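Local coordinates for protein tumor necrosis factor receptor superfamily member grnd (Drosophila melanogaster, PDB 6ZSY) that binds the TNF cytokine Eiger through its extracellular cysteine-rich domain, and as its receptor activates JNK signalling and is required for Eiger-induced apoptosis, at residues H26-N34 / L43-K52. Numbering follows the deposited sequence.
Sequences HPCIEVCNN and LCAKECSAYK
Cys-32 and Cys-48, the two residues most covered here, belong to different disulfides but pack together, SG of Cys-32 lying 3.7 Å from CB of Cys-48, in a helical hairpin that shows how a very small extracellular domain can hold its helices together covalently. Helix 28-32 and the 43-48 part of helix 41-48 run roughly antiparallel, at 149°, and each carries two cysteines four residues apart, about one turn; the second helix widens into a pi-type turn at 44-48. Cys-32 is joined to Cys-44 by a disulfide with a torsion of 103° about the S–S bond, while the bond between Cys-28 and Cys-48 turns the other way, at -80°, and the two bridges are therefore of opposite hand. Val-31 lies beside them. In the conformer described, one of two, its CG2, anti to the backbone N, lies 3.8 Å from CB of Leu-43, the two side chains crossing at about a right angle, whereas CG1 reaches SG of Cys-48 at 3.7 Å. Phe-17 of strand 16-19 packs on Val-31 and Cys-48, where the hairpin meets the two-stranded sheet. The extended chain of Lys-52 reaches back to the end of helix 28-32, its NZ 4.1 Å from CB of Cys-32, a loose contact. Since the segments share no hydrogen bonds, the relative position of the helices probably depends largely on the two disulfides, consistent with a receptor module exposed outside the cell.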
loop_
_atom_site.group_PDB
_atom_site.type_symbol
_atom_site.label_atom_id
_atom_site.label_comp_id
_atom_site.label_asym_id
_atom_site.label_seq_id
_atom_site.Cartn_x
_atom_site.Cartn_y
_atom_site.Cartn_z
ATOM N N HIS A 26 -3.657 -3.849 -0.100
ATOM C CA HIS A 26 -3.798 -3.150 1.188
ATOM C C HIS A 26 -3.985 -1.661 0.888
ATOM O O HIS A 26 -3.513 -1.113 -0.103
ATOM C CB HIS A 26 -2.613 -3.307 2.137
ATOM C CG HIS A 26 -2.576 -4.640 2.835
ATOM N ND1 HIS A 26 -2.597 -4.835 4.185
ATOM C CD2 HIS A 26 -2.468 -5.899 2.313
ATOM C CE1 HIS A 26 -2.542 -6.115 4.406
ATOM N NE2 HIS A 26 -2.450 -6.854 3.283
ATOM N N PRO A 27 -4.672 -0.972 1.799
ATOM C CA PRO A 27 -4.948 0.475 1.571
ATOM C C PRO A 27 -3.718 1.336 1.735
ATOM O O PRO A 27 -3.014 1.277 2.731
ATOM C CB PRO A 27 -6.013 0.834 2.607
ATOM C CG PRO A 27 -6.189 -0.345 3.450
ATOM C CD PRO A 27 -5.407 -1.479 2.966
ATOM N N CYS A 28 -3.537 2.249 0.769
ATOM C CA CYS A 28 -2.455 3.213 0.855
ATOM C C CYS A 28 -2.640 4.195 2.014
ATOM O O CYS A 28 -1.671 4.620 2.612
ATOM C CB CYS A 28 -2.308 3.983 -0.452
ATOM S SG CYS A 28 -1.408 3.041 -1.721
ATOM N N ILE A 29 -3.897 4.585 2.297
ATOM C CA ILE A 29 -4.087 5.603 3.310
ATOM C C ILE A 29 -3.527 5.123 4.622
ATOM O O ILE A 29 -2.981 5.854 5.483
ATOM C CB ILE A 29 -5.547 5.986 3.441
ATOM C CG1 ILE A 29 -5.717 7.304 4.242
ATOM C CG2 ILE A 29 -6.385 4.885 4.066
ATOM C CD1 ILE A 29 -7.192 7.707 4.338
ATOM N N GLU A 30 -3.663 3.862 4.909
ATOM C CA GLU A 30 -3.197 3.301 6.150
ATOM C C GLU A 30 -1.701 3.378 6.288
ATOM O O GLU A 30 -1.194 3.808 7.333
ATOM C CB GLU A 30 -3.699 1.829 6.322
ATOM C CG GLU A 30 -5.199 1.918 6.555
ATOM C CD GLU A 30 -5.765 0.585 7.019
ATOM O OE1 GLU A 30 -4.931 -0.328 7.201
ATOM O OE2 GLU A 30 -6.990 0.543 7.163
ATOM N N VAL A 31 -0.958 2.976 5.258
ATOM C CA VAL A 31 0.499 2.975 5.315
ATOM C C VAL A 31 1.105 4.369 5.293
ATOM O O VAL A 31 2.245 4.557 5.769
ATOM C CB VAL A 31 0.947 2.012 4.189
ATOM C CG1 VAL A 31 0.876 2.651 2.818
ATOM C CG2 VAL A 31 2.333 1.523 4.546
ATOM N N CYS A 32 0.356 5.318 4.717
ATOM C CA CYS A 32 0.886 6.695 4.588
ATOM C C CYS A 32 0.484 7.636 5.719
ATOM O O CYS A 32 1.162 8.648 5.881
ATOM C CB CYS A 32 0.404 7.291 3.275
ATOM S SG CYS A 32 1.266 6.574 1.830
ATOM N N ASN A 33 -0.545 7.348 6.472
ATOM C CA ASN A 33 -0.989 8.227 7.542
ATOM C C ASN A 33 -0.245 7.879 8.807
ATOM O O ASN A 33 -0.358 6.778 9.328
ATOM C CB ASN A 33 -2.518 8.043 7.697
ATOM C CG ASN A 33 -3.087 8.831 8.870
ATOM O OD1 ASN A 33 -2.434 9.441 9.643
ATOM N ND2 ASN A 33 -4.391 8.576 9.084
ATOM N N ASN A 34 0.552 8.851 9.311
ATOM C CA ASN A 34 1.423 8.545 10.422
ATOM C C ASN A 34 0.664 8.438 11.775
ATOM O O ASN A 34 1.314 8.132 12.782
ATOM C CB ASN A 34 2.611 9.499 10.517
ATOM C CG ASN A 34 2.282 10.872 11.107
ATOM O OD1 ASN A 34 1.129 11.149 11.467
ATOM N ND2 ASN A 34 3.313 11.691 11.237
ATOM N N LEU A 43 7.322 2.042 2.935
ATOM C CA LEU A 43 6.334 1.452 2.047
ATOM C C LEU A 43 5.378 2.480 1.448
ATOM O O LEU A 43 5.000 2.404 0.279
ATOM C CB LEU A 43 5.544 0.379 2.817
ATOM C CG LEU A 43 6.306 -0.879 3.037
ATOM C CD1 LEU A 43 5.197 -1.832 3.624
ATOM C CD2 LEU A 43 6.933 -1.517 1.824
ATOM N N CYS A 44 5.002 3.473 2.262
ATOM C CA CYS A 44 4.218 4.591 1.720
ATOM C C CYS A 44 4.971 5.183 0.542
ATOM O O CYS A 44 4.407 5.396 -0.552
ATOM C CB CYS A 44 4.007 5.601 2.825
ATOM S SG CYS A 44 3.249 7.144 2.209
ATOM N N ALA A 45 6.233 5.537 0.753
ATOM C CA ALA A 45 7.004 6.189 -0.278
ATOM C C ALA A 45 7.044 5.305 -1.550
ATOM O O ALA A 45 6.772 5.770 -2.656
ATOM C CB ALA A 45 8.419 6.472 0.218
ATOM N N LYS A 46 7.461 4.061 -1.368
ATOM C CA LYS A 46 7.733 3.159 -2.474
ATOM C C LYS A 46 6.481 2.800 -3.284
ATOM O O LYS A 46 6.510 2.731 -4.517
ATOM C CB LYS A 46 8.400 1.865 -1.907
ATOM C CG LYS A 46 8.757 0.774 -2.906
ATOM C CD LYS A 46 9.422 -0.444 -2.274
ATOM C CE LYS A 46 9.679 -1.619 -3.217
ATOM N NZ LYS A 46 11.100 -1.509 -3.577
ATOM N N GLU A 47 5.403 2.501 -2.571
ATOM C CA GLU A 47 4.249 1.839 -3.179
ATOM C C GLU A 47 3.061 2.778 -3.423
ATOM O O GLU A 47 2.182 2.442 -4.218
ATOM C CB GLU A 47 3.773 0.683 -2.318
ATOM C CG GLU A 47 4.807 -0.404 -2.199
ATOM C CD GLU A 47 5.035 -1.170 -3.496
ATOM O OE1 GLU A 47 4.100 -1.263 -4.239
ATOM O OE2 GLU A 47 6.162 -1.710 -3.680
ATOM N N CYS A 48 2.979 3.900 -2.685
ATOM C CA CYS A 48 1.786 4.725 -2.686
ATOM C C CYS A 48 1.989 6.184 -3.110
ATOM O O CYS A 48 1.117 6.784 -3.748
ATOM C CB CYS A 48 1.151 4.672 -1.295
ATOM S SG CYS A 48 0.529 3.023 -0.850
ATOM N N SER A 49 3.128 6.753 -2.711
ATOM C CA SER A 49 3.196 8.218 -2.680
ATOM C C SER A 49 2.970 8.851 -4.048
ATOM O O SER A 49 2.384 9.956 -4.108
ATOM C CB SER A 49 4.532 8.662 -2.113
ATOM O OG SER A 49 5.635 8.304 -2.921
ATOM N N ALA A 50 3.546 8.290 -5.089
ATOM C CA ALA A 50 3.584 8.976 -6.365
ATOM C C ALA A 50 2.302 8.841 -7.134
ATOM O O ALA A 50 2.095 9.532 -8.145
ATOM C CB ALA A 50 4.762 8.472 -7.185
ATOM N N TYR A 51 1.433 7.928 -6.716
ATOM C CA TYR A 51 0.210 7.585 -7.469
ATOM C C TYR A 51 -0.960 8.527 -7.111
ATOM O O TYR A 51 -1.887 8.692 -7.893
ATOM C CB TYR A 51 -0.178 6.100 -7.324
ATOM C CG TYR A 51 1.036 5.267 -7.777
ATOM C CD1 TYR A 51 1.878 4.699 -6.867
ATOM C CD2 TYR A 51 1.332 5.128 -9.119
ATOM C CE1 TYR A 51 2.986 3.958 -7.267
ATOM C CE2 TYR A 51 2.461 4.431 -9.570
ATOM C CZ TYR A 51 3.272 3.864 -8.628
ATOM O OH TYR A 51 4.400 3.154 -9.002
ATOM N N LYS A 52 -0.885 9.202 -5.967
ATOM C CA LYS A 52 -1.974 10.092 -5.554
ATOM C C LYS A 52 -1.837 11.532 -5.986
ATOM O O LYS A 52 -0.814 11.955 -6.545
ATOM C CB LYS A 52 -2.173 9.929 -4.062
ATOM C CG LYS A 52 -0.949 10.196 -3.187
ATOM C CD LYS A 52 -1.246 10.263 -1.706
ATOM C CE LYS A 52 0.056 10.230 -0.872
ATOM N NZ LYS A 52 -0.374 10.300 0.544
ATOM O OXT LYS A 52 -2.749 12.380 -5.808
#